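Local coordinates for protein putative peptidase (Bacteroides fragilis, PDB 5DYN) that probably cleaves and thereby activates the B. fragilis toxin as a cysteine protease of the clostripain (C11) family, this chain being its N-terminal part, at residues Ala62-Arg67 against Glu78-Tyr84; Gly14-Val18 against Ser50-Leu54; Met43-Ala48 against Arg67-Asp71. All blocks are in the same frame, centred on the assembly; numbering follows the deposited sequence.

All three contacts involve one mixed sheet, ordered 76-83, 64-70, 51-58, 16-23, 110-116. Contact 2 (14-18 with 50-54) pairs two parallel strands inside it. Contact 1 (62-67 with 78-84) pairs the hairpin strands, ending at 76-83, one of its two edge strands within this chain. Contact 3 (43-48 with 67-71) joins the loop after helix 29-43 to strand 64-70, and shares Arg67 with contact 1. Centres of contacts 2 and 3 are about 10 Å apart; that of contact 1 lies about 17 Å and 16 Å from them. Contact 2 closes before contact 1 opens; contact 3 interleaves with both. Neighbouring strands 51-58 and 64-70 link crossover to hairpin through probable Leu68 N to Leu53 O and Arg67 NH2 to Asn52 OD1 bonds.

Contact 1: Ala62-Arg67 against Glu78-Tyr84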
ATOM      1  N   ALA A  62     -19.867 -15.724   3.295  1.00 47.25           N
ATOM      2  CA  ALA A  62     -20.418 -14.784   2.318  1.00 47.27           C
ATOM      3  C   ALA A  62     -19.996 -13.340   2.579  1.00 43.62           C
ATOM      4  O   ALA A  62     -19.972 -12.895   3.726  1.00 45.50           O
ATOM      5  CB  ALA A  62     -21.937 -14.886   2.298  1.00 46.97           C
ATOM      6  N   PRO A  63     -19.653 -12.610   1.506  1.00 39.26           N
ATOM      7  CA  PRO A  63     -19.260 -11.201   1.605  1.00 43.10           C
ATOM      8  C   PRO A  63     -20.359 -10.355   2.231  1.00 39.02           C
ATOM      9  O   PRO A  63     -21.534 -10.708   2.135  1.00 42.51           O
ATOM     10  CB  PRO A  63     -19.022 -10.794   0.146  1.00 36.29           C
ATOM     11  CG  PRO A  63     -18.741 -12.069  -0.564  1.00 35.42           C
ATOM     12  CD  PRO A  63     -19.582 -13.104   0.120  1.00 39.16           C
ATOM     13  N   ARG A  64     -19.980  -9.253   2.866  1.00 36.44           N
ATOM     14  CA  ARG A  64     -20.957  -8.384   3.500  1.00 33.07           C
ATOM     15  C   ARG A  64     -20.413  -6.972   3.683  1.00 38.41           C
ATOM     16  O   ARG A  64     -19.269  -6.779   4.090  1.00 33.75           O
ATOM     17  CB  ARG A  64     -21.386  -8.970   4.848  1.00 37.49           C
ATOM     18  CG  ARG A  64     -20.223  -9.334   5.754  1.00 40.82           C
ATOM     19  CD  ARG A  64     -20.495 -10.605   6.533  1.00 34.45           C
ATOM     20  NE  ARG A  64     -19.394 -10.941   7.431  1.00 39.42           N
ATOM     21  CZ  ARG A  64     -18.388 -11.754   7.122  1.00 34.74           C
ATOM     22  NH1 ARG A  64     -18.336 -12.333   5.931  1.00 36.63           N
ATOM     23  NH2 ARG A  64     -17.436 -11.996   8.010  1.00 34.72           N
ATOM     24  N   LEU A  65     -21.243  -5.988   3.360  1.00 38.86           N
ATOM     25  CA  LEU A  65     -20.899  -4.597   3.598  1.00 38.75           C
ATOM     26  C   LEU A  65     -21.630  -4.100   4.836  1.00 40.98           C
ATOM     27  O   LEU A  65     -22.860  -4.095   4.882  1.00 38.79           O
ATOM     28  CB  LEU A  65     -21.246  -3.727   2.391  1.00 40.85           C
ATOM     29  CG  LEU A  65     -20.949  -2.239   2.587  1.00 40.04           C
ATOM     30  CD1 LEU A  65     -19.472  -2.035   2.896  1.00 36.23           C
ATOM     31  CD2 LEU A  65     -21.369  -1.436   1.369  1.00 38.81           C
ATOM     32  N   ILE A  66     -20.865  -3.691   5.839  1.00 35.45           N
ATOM     33  CA  ILE A  66     -21.439  -3.248   7.097  1.00 39.98           C
ATOM     34  C   ILE A  66     -20.979  -1.843   7.453  1.00 44.96           C
ATOM     35  O   ILE A  66     -20.106  -1.276   6.797  1.00 46.72           O
ATOM     36  CB  ILE A  66     -21.068  -4.197   8.256  1.00 41.18           C
ATOM     37  CG1 ILE A  66     -19.582  -4.072   8.586  1.00 35.94           C
ATOM     38  CG2 ILE A  66     -21.437  -5.635   7.914  1.00 44.55           C
ATOM     39  CD1 ILE A  66     -19.119  -5.011   9.670  1.00 34.80           C
ATOM     40  N   ARG A  67     -21.581  -1.289   8.498  1.00 41.60           N
ATOM     41  CA  ARG A  67     -21.201   0.015   9.011  1.00 38.98           C
ATOM     42  C   ARG A  67     -21.033  -0.074  10.517  1.00 40.74           C
ATOM     43  O   ARG A  67     -21.905  -0.592  11.212  1.00 46.96           O
ATOM     44  CB  ARG A  67     -22.248   1.070   8.647  1.00 46.51           C
ATOM     45  CG  ARG A  67     -21.969   2.436   9.244  1.00 45.88           C
ATOM     46  CD  ARG A  67     -23.081   3.426   8.941  1.00 42.88           C
ATOM     47  NE  ARG A  67     -22.749   4.760   9.434  1.00 46.82           N
ATOM     48  CZ  ARG A  67     -23.020   5.190  10.663  1.00 53.78           C
ATOM     49  NH1 ARG A  67     -23.636   4.392  11.526  1.00 52.80           N
ATOM     50  NH2 ARG A  67     -22.679   6.418  11.030  1.00 49.77           N
ATOM     51  N   GLU A  78     -22.595  -3.290  14.689  1.00 48.24           N
ATOM     52  CA  GLU A  78     -22.522  -3.562  13.258  1.00 48.76           C
ATOM     53  C   GLU A  78     -23.865  -3.308  12.587  1.00 46.00           C
ATOM     54  O   GLU A  78     -24.894  -3.799  13.042  1.00 53.80           O
ATOM     55  CB  GLU A  78     -22.088  -5.006  13.001  1.00 46.20           C
ATOM     56  CG  GLU A  78     -20.742  -5.388  13.583  1.00 41.39           C
ATOM     57  CD  GLU A  78     -20.402  -6.837  13.304  1.00 51.94           C
ATOM     58  OE1 GLU A  78     -21.126  -7.471  12.507  1.00 54.60           O
ATOM     59  OE2 GLU A  78     -19.420  -7.347  13.881  1.00 52.67           O
ATOM     60  N   GLU A  79     -23.849  -2.546  11.499  1.00 49.70           N
ATOM     61  CA  GLU A  79     -25.061  -2.280  10.737  1.00 43.87           C
ATOM     62  C   GLU A  79     -24.930  -2.819   9.319  1.00 47.45           C
ATOM     63  O   GLU A  79     -24.090  -2.356   8.551  1.00 49.21           O
ATOM     64  CB  GLU A  79     -25.360  -0.780  10.706  1.00 46.79           C
ATOM     65  CG  GLU A  79     -25.407  -0.127  12.076  1.00 56.92           C
ATOM     66  CD  GLU A  79     -25.486   1.386  11.999  1.00 60.15           C
ATOM     67  OE1 GLU A  79     -25.644   1.915  10.878  1.00 58.58           O
ATOM     68  OE2 GLU A  79     -25.388   2.044  13.058  1.00 63.89           O
ATOM     69  N   THR A  80     -25.763  -3.794   8.974  1.00 46.02           N
ATOM     70  CA  THR A  80     -25.718  -4.392   7.644  1.00 40.36           C
ATOM     71  C   THR A  80     -26.238  -3.436   6.575  1.00 46.94           C
ATOM     72  O   THR A  80     -27.393  -3.010   6.618  1.00 43.08           O
ATOM     73  CB  THR A  80     -26.527  -5.697   7.587  1.00 39.16           C
ATOM     74  OG1 THR A  80     -25.950  -6.655   8.482  1.00 51.65           O
ATOM     75  CG2 THR A  80     -26.524  -6.265   6.178  1.00 45.18           C
ATOM     76  N   ILE A  81     -25.372  -3.102   5.622  1.00 47.54           N
ATOM     77  CA  ILE A  81     -25.744  -2.240   4.505  1.00 44.00           C
ATOM     78  C   ILE A  81     -26.174  -3.078   3.304  1.00 53.68           C
ATOM     79  O   ILE A  81     -27.166  -2.768   2.639  1.00 52.74           O
ATOM     80  CB  ILE A  81     -24.586  -1.315   4.091  1.00 45.48           C
ATOM     81  CG1 ILE A  81     -24.057  -0.549   5.305  1.00 44.14           C
ATOM     82  CG2 ILE A  81     -25.027  -0.365   2.982  1.00 52.29           C
ATOM     83  CD1 ILE A  81     -25.121   0.217   6.050  1.00 42.49           C
ATOM     84  N   GLU A  82     -25.418  -4.138   3.031  1.00 49.53           N
ATOM     85  CA  GLU A  82     -25.767  -5.073   1.967  1.00 49.97           C
ATOM     86  C   GLU A  82     -25.062  -6.410   2.160  1.00 49.07           C
ATOM     87  O   GLU A  82     -23.893  -6.459   2.539  1.00 51.06           O
ATOM     88  CB  GLU A  82     -25.420  -4.486   0.592  1.00 51.97           C
ATOM     89  CG  GLU A  82     -25.913  -5.324  -0.587  1.00 50.27           C
ATOM     90  CD  GLU A  82     -25.612  -4.688  -1.938  1.00 62.86           C
ATOM     91  OE1 GLU A  82     -24.977  -3.611  -1.967  1.00 68.53           O
ATOM     92  OE2 GLU A  82     -26.009  -5.268  -2.973  1.00 61.81           O
ATOM     93  N   ASN A  83     -25.790  -7.494   1.917  1.00 52.06           N
ATOM     94  CA  ASN A  83     -25.192  -8.822   1.870  1.00 50.22           C
ATOM     95  C   ASN A  83     -24.986  -9.240   0.422  1.00 50.25           C
ATOM     96  O   ASN A  83     -25.769  -8.880  -0.455  1.00 42.62           O
ATOM     97  CB  ASN A  83     -26.059  -9.849   2.604  1.00 51.11           C
ATOM     98  CG  ASN A  83     -26.059  -9.644   4.111  1.00 59.08           C
ATOM     99  OD1 ASN A  83     -27.115  -9.575   4.740  1.00 61.78           O
ATOM    100  ND2 ASN A  83     -24.871  -9.547   4.695  1.00 56.31           N
ATOM    101  N   TYR A  84     -23.926  -9.996   0.171  1.00 45.89           N
ATOM    102  CA  TYR A  84     -23.598 -10.388  -1.190  1.00 44.98           C
ATOM    103  C   TYR A  84     -23.541 -11.899  -1.323  1.00 44.23           C
ATOM    104  O   TYR A  84     -23.243 -12.599  -0.356  1.00 51.09           O
ATOM    105  CB  TYR A  84     -22.261  -9.773  -1.614  1.00 41.61           C
ATOM    106  CG  TYR A  84     -22.202  -8.268  -1.479  1.00 39.07           C
ATOM    107  CD1 TYR A  84     -22.628  -7.441  -2.512  1.00 45.17           C
ATOM    108  CD2 TYR A  84     -21.720  -7.673  -0.320  1.00 34.59           C
ATOM    109  CE1 TYR A  84     -22.576  -6.064  -2.397  1.00 37.87           C
ATOM    110  CE2 TYR A  84     -21.665  -6.296  -0.194  1.00 45.90           C
ATOM    111  CZ  TYR A  84     -22.095  -5.496  -1.236  1.00 42.98           C
ATOM    112  OH  TYR A  84     -22.042  -4.125  -1.121  1.00 42.17           O
TER
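Tyr84 meets Leu65 with the edge of its ring: CE2 lies 3.7 Å from Leu65 CB in the ring plane, and the two side chains run alongside each other in the same direction. One face of the ring takes Glu82 CG, displaced toward the rim, while Lys97 and Val98 of helix 92-105 also pack on Tyr84. Leu65 carries its CG anti to the backbone N (chi1 178°), which sets CG 4.0 Å from Ile81 CB, where the two side chains cross at a slant. Further along the same face, Arg67 and Glu79 extend side by side. Their salt bridge is weak, Arg67 NH1 to Glu79 OE1 measuring 3.3 Å with the guanidinium and carboxylate planes 34° apart; NH2 of Arg67 turns instead to Ala48 O and Asn52 OD1. On the other face, Arg64 NH1 hydrogen-bonds to Ala62 O and its NH2 forms a salt bridge with Asp59. The backbone explains why Ile81 joins Leu65: Leu65 O accepts Ile81 N at 2.8 Å and Glu82 N at 3.2 Å, both in the carbonyl plane, and the register slips by one before Ile66 pairs with Thr80. Two consecutive residues facing one define a classic beta bulge, set in the antiparallel hairpin at the sheet's edge.

Contact 2: Gly14-Val18 against Ser50-Leu54; sequences GSRTV and SGNLL
Strands 16-18 and 51-54 run parallel, their axes 9° apart and 4.7 Å away at closest approach. Four backbone hydrogen bonds fix the register: Arg16 N to Ser50 O at 3.1 Å, Asn52 N to Arg16 O at 2.7 Å, and then Val18 N to Asn52 O and Leu54 N to Val18 O. Arg16 and Val18 thus give and receive on this side, the alternation expected of a parallel ladder. Helix 29-43 lies between the two strands in sequence, which makes the pair the strands of a beta-alpha-beta crossover. Side chains divide over the two faces. On one, the amide of Asn52 slants across Thr17, and its ND2 donates to Thr17 OG1 over 3.2 Å with an N-H...O angle of 136°, the hydroxyl 30° out of the amide plane. Thr17 OG1 also bonds to Tyr106 O, and Asn52 OD1 to Arg67 NH2, so each of the two polar groups has a further partner. On the other face, Leu53 turns its CD1 back to 4.2 Å from Val18 CB. Phe73 of the neighbouring subunit packs on both Val18 and Leu53, while Arg16 forms a salt bridge through NH1 with Asp26 and a hydrogen bond through NH2 with Ser74 O, both of that subunit.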
ATOM      1  N   GLY A  14     -17.816  18.759   8.290  1.00 65.14           N
ATOM      2  CA  GLY A  14     -16.730  18.044   8.941  1.00 60.82           C
ATOM      3  C   GLY A  14     -16.801  16.527   8.858  1.00 61.34           C
ATOM      4  O   GLY A  14     -15.960  15.826   9.423  1.00 49.13           O
ATOM      5  N   SER A  15     -17.799  16.020   8.144  1.00 60.23           N
ATOM      6  CA  SER A  15     -18.035  14.585   8.047  1.00 56.49           C
ATOM      7  C   SER A  15     -17.004  13.867   7.171  1.00 59.82           C
ATOM      8  O   SER A  15     -16.427  14.460   6.258  1.00 55.83           O
ATOM      9  CB  SER A  15     -19.443  14.336   7.507  1.00 56.57           C
ATOM     10  OG  SER A  15     -19.614  14.950   6.241  1.00 55.02           O
ATOM     11  N   ARG A  16     -16.774  12.588   7.456  1.00 54.85           N
ATOM     12  CA  ARG A  16     -15.879  11.775   6.637  1.00 51.20           C
ATOM     13  C   ARG A  16     -16.381  10.340   6.514  1.00 48.40           C
ATOM     14  O   ARG A  16     -16.895   9.769   7.474  1.00 53.84           O
ATOM     15  CB  ARG A  16     -14.463  11.778   7.212  1.00 48.40           C
ATOM     16  CG  ARG A  16     -13.436  11.154   6.279  1.00 52.01           C
ATOM     17  CD  ARG A  16     -12.203  10.692   7.029  1.00 49.43           C
ATOM     18  NE  ARG A  16     -11.481  11.796   7.658  1.00 54.64           N
ATOM     19  CZ  ARG A  16     -10.474  12.455   7.092  1.00 52.07           C
ATOM     20  NH1 ARG A  16     -10.062  12.129   5.873  1.00 42.79           N
ATOM     21  NH2 ARG A  16      -9.877  13.443   7.745  1.00 49.75           N
ATOM     22  N   THR A  17     -16.227   9.761   5.326  1.00 51.55           N
ATOM     23  CA  THR A  17     -16.591   8.366   5.095  1.00 48.31           C
ATOM     24  C   THR A  17     -15.369   7.544   4.696  1.00 48.74           C
ATOM     25  O   THR A  17     -14.651   7.898   3.761  1.00 41.33           O
ATOM     26  CB  THR A  17     -17.668   8.230   4.002  1.00 48.79           C
ATOM     27  OG1 THR A  17     -18.875   8.874   4.431  1.00 54.59           O
ATOM     28  CG2 THR A  17     -17.958   6.762   3.715  1.00 39.27           C
ATOM     29  N   VAL A  18     -15.136   6.449   5.411  1.00 47.54           N
ATOM     30  CA  VAL A  18     -14.020   5.563   5.100  1.00 38.08           C
ATOM     31  C   VAL A  18     -14.511   4.143   4.846  1.00 36.37           C
ATOM     32  O   VAL A  18     -15.180   3.546   5.686  1.00 37.31           O
ATOM     33  CB  VAL A  18     -12.976   5.543   6.235  1.00 38.78           C
ATOM     34  CG1 VAL A  18     -11.856   4.561   5.912  1.00 34.28           C
ATOM     35  CG2 VAL A  18     -12.420   6.940   6.476  1.00 35.69           C
ATOM     36  N   SER A  50     -20.923  11.971  12.332  1.00 58.25           N
ATOM     37  CA  SER A  50     -20.356  12.578  11.133  1.00 60.79           C
ATOM     38  C   SER A  50     -19.362  11.641  10.446  1.00 60.94           C
ATOM     39  O   SER A  50     -19.163  11.712   9.232  1.00 53.26           O
ATOM     40  CB  SER A  50     -19.680  13.904  11.481  1.00 55.27           C
ATOM     41  OG  SER A  50     -18.997  13.814  12.721  1.00 58.75           O
ATOM     42  N   GLY A  51     -18.743  10.760  11.226  1.00 58.02           N
ATOM     43  CA  GLY A  51     -17.805   9.794  10.684  1.00 52.33           C
ATOM     44  C   GLY A  51     -18.471   8.477  10.331  1.00 54.45           C
ATOM     45  O   GLY A  51     -19.165   7.881  11.156  1.00 57.50           O
ATOM     46  N   ASN A  52     -18.261   8.022   9.100  1.00 52.42           N
ATOM     47  CA  ASN A  52     -18.838   6.765   8.639  1.00 42.09           C
ATOM     48  C   ASN A  52     -17.775   5.726   8.307  1.00 46.83           C
ATOM     49  O   ASN A  52     -17.107   5.821   7.274  1.00 48.34           O
ATOM     50  CB  ASN A  52     -19.718   6.997   7.411  1.00 51.03           C
ATOM     51  CG  ASN A  52     -20.807   8.018   7.657  1.00 56.56           C
ATOM     52  OD1 ASN A  52     -21.823   7.719   8.285  1.00 54.57           O
ATOM     53  ND2 ASN A  52     -20.607   9.229   7.150  1.00 51.12           N
ATOM     54  N   LEU A  53     -17.618   4.736   9.180  1.00 43.28           N
ATOM     55  CA  LEU A  53     -16.713   3.628   8.903  1.00 40.14           C
ATOM     56  C   LEU A  53     -17.468   2.450   8.314  1.00 38.65           C
ATOM     57  O   LEU A  53     -18.163   1.721   9.021  1.00 40.48           O
ATOM     58  CB  LEU A  53     -15.975   3.182  10.160  1.00 39.04           C
ATOM     59  CG  LEU A  53     -14.977   2.041   9.942  1.00 38.87           C
ATOM     60  CD1 LEU A  53     -13.924   2.438   8.911  1.00 39.78           C
ATOM     61  CD2 LEU A  53     -14.320   1.623  11.248  1.00 34.29           C
ATOM     62  N   LEU A  54     -17.326   2.270   7.010  1.00 41.79           N
ATOM     63  CA  LEU A  54     -17.944   1.144   6.336  1.00 40.52           C
ATOM     64  C   LEU A  54     -16.913   0.042   6.147  1.00 36.47           C
ATOM     65  O   LEU A  54     -15.731   0.309   5.934  1.00 34.35           O
ATOM     66  CB  LEU A  54     -18.545   1.574   4.997  1.00 34.85           C
ATOM     67  CG  LEU A  54     -19.982   2.112   5.053  1.00 41.94           C
ATOM     68  CD1 LEU A  54     -20.131   3.291   6.002  1.00 40.35           C
ATOM     69  CD2 LEU A  54     -20.449   2.501   3.674  1.00 48.06           C
TER

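Contact 3: Met43-Ala48 against Arg67-Asp71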
ATOM      1  N   MET A  43     -13.479   2.807  16.991  1.00 44.75           N
ATOM      2  CA  MET A  43     -14.655   3.578  16.613  1.00 49.34           C
ATOM      3  C   MET A  43     -15.302   4.237  17.830  1.00 53.33           C
ATOM      4  O   MET A  43     -16.082   5.183  17.698  1.00 48.99           O
ATOM      5  CB  MET A  43     -15.653   2.671  15.885  1.00 46.27           C
ATOM      6  CG  MET A  43     -16.857   3.375  15.293  1.00 62.38           C
ATOM      7  SD  MET A  43     -16.474   4.941  14.488  1.00 65.07           S
ATOM      8  CE  MET A  43     -15.311   4.429  13.248  1.00 34.96           C
ATOM      9  N   ARG A  44     -14.958   3.743  19.016  1.00 48.90           N
ATOM     10  CA  ARG A  44     -15.511   4.265  20.262  1.00 49.22           C
ATOM     11  C   ARG A  44     -15.120   5.720  20.491  1.00 51.81           C
ATOM     12  O   ARG A  44     -15.951   6.538  20.885  1.00 53.47           O
ATOM     13  CB  ARG A  44     -15.059   3.406  21.445  1.00 53.57           C
ATOM     14  CG  ARG A  44     -15.719   2.037  21.495  1.00 55.79           C
ATOM     15  CD  ARG A  44     -15.064   1.120  22.515  1.00 55.46           C
ATOM     16  NE  ARG A  44     -15.030   1.703  23.852  1.00 60.54           N
ATOM     17  CZ  ARG A  44     -13.929   2.162  24.442  1.00 64.57           C
ATOM     18  NH1 ARG A  44     -12.763   2.108  23.813  1.00 65.47           N
ATOM     19  NH2 ARG A  44     -13.995   2.674  25.663  1.00 67.48           N
ATOM     20  N   GLN A  45     -13.855   6.044  20.247  1.00 55.11           N
ATOM     21  CA  GLN A  45     -13.396   7.418  20.401  1.00 56.94           C
ATOM     22  C   GLN A  45     -13.522   8.179  19.083  1.00 57.20           C
ATOM     23  O   GLN A  45     -12.702   9.043  18.775  1.00 59.05           O
ATOM     24  CB  GLN A  45     -11.953   7.453  20.910  1.00 57.36           C
ATOM     25  CG  GLN A  45     -11.774   6.806  22.280  1.00 64.57           C
ATOM     26  CD  GLN A  45     -11.180   7.755  23.312  1.00 71.94           C
ATOM     27  OE1 GLN A  45     -10.207   8.460  23.040  1.00 76.39           O
ATOM     28  NE2 GLN A  45     -11.765   7.773  24.506  1.00 52.48           N
ATOM     29  N   VAL A  46     -14.557   7.847  18.314  1.00 56.48           N
ATOM     30  CA  VAL A  46     -14.853   8.516  17.050  1.00 47.70           C
ATOM     31  C   VAL A  46     -16.306   8.990  17.018  1.00 57.40           C
ATOM     32  O   VAL A  46     -17.221   8.244  17.367  1.00 55.85           O
ATOM     33  CB  VAL A  46     -14.594   7.590  15.839  1.00 47.06           C
ATOM     34  CG1 VAL A  46     -15.056   8.248  14.544  1.00 44.06           C
ATOM     35  CG2 VAL A  46     -13.127   7.213  15.755  1.00 49.75           C
ATOM     36  N   ASP A  47     -16.508  10.237  16.602  1.00 60.13           N
ATOM     37  CA  ASP A  47     -17.843  10.820  16.503  1.00 48.17           C
ATOM     38  C   ASP A  47     -18.657  10.143  15.398  1.00 55.05           C
ATOM     39  O   ASP A  47     -18.533  10.488  14.222  1.00 57.28           O
ATOM     40  CB  ASP A  47     -17.737  12.324  16.247  1.00 51.86           C
ATOM     41  CG  ASP A  47     -19.071  13.027  16.337  1.00 62.56           C
ATOM     42  OD1 ASP A  47     -19.961  12.521  17.053  1.00 65.60           O
ATOM     43  OD2 ASP A  47     -19.227  14.091  15.699  1.00 64.81           O
ATOM     44  N   ALA A  48     -19.499   9.189  15.787  1.00 57.41           N
ATOM     45  CA  ALA A  48     -20.191   8.329  14.829  1.00 55.00           C
ATOM     46  C   ALA A  48     -21.384   8.994  14.146  1.00 59.17           C
ATOM     47  O   ALA A  48     -22.125   8.334  13.416  1.00 58.75           O
ATOM     48  CB  ALA A  48     -20.643   7.047  15.514  1.00 47.33           C
ATOM     49  N   ARG A  67     -21.581  -1.289   8.498  1.00 41.60           N
ATOM     50  CA  ARG A  67     -21.201   0.015   9.011  1.00 38.98           C
ATOM     51  C   ARG A  67     -21.033  -0.074  10.517  1.00 40.74           C
ATOM     52  O   ARG A  67     -21.905  -0.592  11.212  1.00 46.96           O
ATOM     53  CB  ARG A  67     -22.248   1.070   8.647  1.00 46.51           C
ATOM     54  CG  ARG A  67     -21.969   2.436   9.244  1.00 45.88           C
ATOM     55  CD  ARG A  67     -23.081   3.426   8.941  1.00 42.88           C
ATOM     56  NE  ARG A  67     -22.749   4.760   9.434  1.00 46.82           N
ATOM     57  CZ  ARG A  67     -23.020   5.190  10.663  1.00 53.78           C
ATOM     58  NH1 ARG A  67     -23.636   4.392  11.526  1.00 52.80           N
ATOM     59  NH2 ARG A  67     -22.679   6.418  11.030  1.00 49.77           N
ATOM     60  N   LEU A  68     -19.908   0.417  11.020  1.00 46.80           N
ATOM     61  CA  LEU A  68     -19.633   0.360  12.450  1.00 43.04           C
ATOM     62  C   LEU A  68     -20.124   1.621  13.147  1.00 42.23           C
ATOM     63  O   LEU A  68     -19.331   2.472  13.543  1.00 46.09           O
ATOM     64  CB  LEU A  68     -18.138   0.162  12.705  1.00 42.25           C
ATOM     65  CG  LEU A  68     -17.517  -1.107  12.116  1.00 44.86           C
ATOM     66  CD1 LEU A  68     -16.076  -1.266  12.578  1.00 45.48           C
ATOM     67  CD2 LEU A  68     -18.339  -2.334  12.476  1.00 43.23           C
ATOM     68  N   GLY A  69     -21.440   1.735  13.288  1.00 51.92           N
ATOM     69  CA  GLY A  69     -22.032   2.870  13.967  1.00 56.40           C
ATOM     70  C   GLY A  69     -22.194   2.603  15.449  1.00 56.65           C
ATOM     71  O   GLY A  69     -21.812   1.544  15.943  1.00 57.54           O
ATOM     72  N   LYS A  70     -22.756   3.571  16.162  1.00 64.53           N
ATOM     73  CA  LYS A  70     -23.023   3.415  17.587  1.00 65.71           C
ATOM     74  C   LYS A  70     -24.520   3.376  17.842  1.00 63.06           C
ATOM     75  O   LYS A  70     -25.276   4.100  17.195  1.00 65.30           O
ATOM     76  CB  LYS A  70     -22.392   4.553  18.387  1.00 60.58           C
ATOM     77  CG  LYS A  70     -20.883   4.644  18.283  1.00 61.65           C
ATOM     78  CD  LYS A  70     -20.387   5.885  19.002  1.00 56.25           C
ATOM     79  CE  LYS A  70     -18.876   5.948  19.053  1.00 50.16           C
ATOM     80  NZ  LYS A  70     -18.421   7.197  19.722  1.00 56.84           N
ATOM     81  N   ASP A  71     -24.954   2.542  18.782  1.00 65.14           N
ATOM     82  CA  ASP A  71     -26.359   2.546  19.165  1.00 69.55           C
ATOM     83  C   ASP A  71     -26.649   3.801  19.984  1.00 72.08           C
ATOM     84  O   ASP A  71     -25.744   4.578  20.283  1.00 70.78           O
ATOM     85  CB  ASP A  71     -26.746   1.267  19.928  1.00 64.85           C
ATOM     86  CG  ASP A  71     -25.944   1.051  21.206  1.00 68.36           C
ATOM     87  OD1 ASP A  71     -25.332   2.001  21.735  1.00 71.26           O
ATOM     88  OD2 ASP A  71     -25.947  -0.096  21.702  1.00 65.03           O
TER
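Lys70 reaches across to the loop that follows helix 29-43, where its ammonium is held by two carbonyls: NZ is 2.8 Å from Arg44 O and 2.8 Å from Val46 O. In both bonds the nitrogen stands above the carbonyl plane, by 41° at Arg44 and 38° at Val46. Extended beyond CG, the Lys70 chain lays CG and CD against Ala48 CB, each at 3.7 Å, and CE comes 3.2 Å from Met43 O. A third hydrogen bond closes the far end of the contact: Arg67 NH2 donates to Ala48 O over 3.1 Å, with the oxygen at the edge of the guanidinium near its plane. Met43 lays its CG 3.2 Å from Leu68 O, and Leu53 and Met39 pack against Leu68 from the sheet and the helix. One shell further out, a type I turn from Met43 to Val46, closed by Val46 N to Met43 O, presents the two carbonyls to Lys70, and Asp47 OD2 binds Ser50 OG. On the strand, Leu68 is the centre of an inverse gamma turn, whose Gly69 N to Arg67 O bond is weak. With the carboxylate of Asp47 as a more distant countercharge, 6.2 Å from OD1 to Lys70 NZ, these carbonyl dipoles would be expected to stabilise the lysine as a cation.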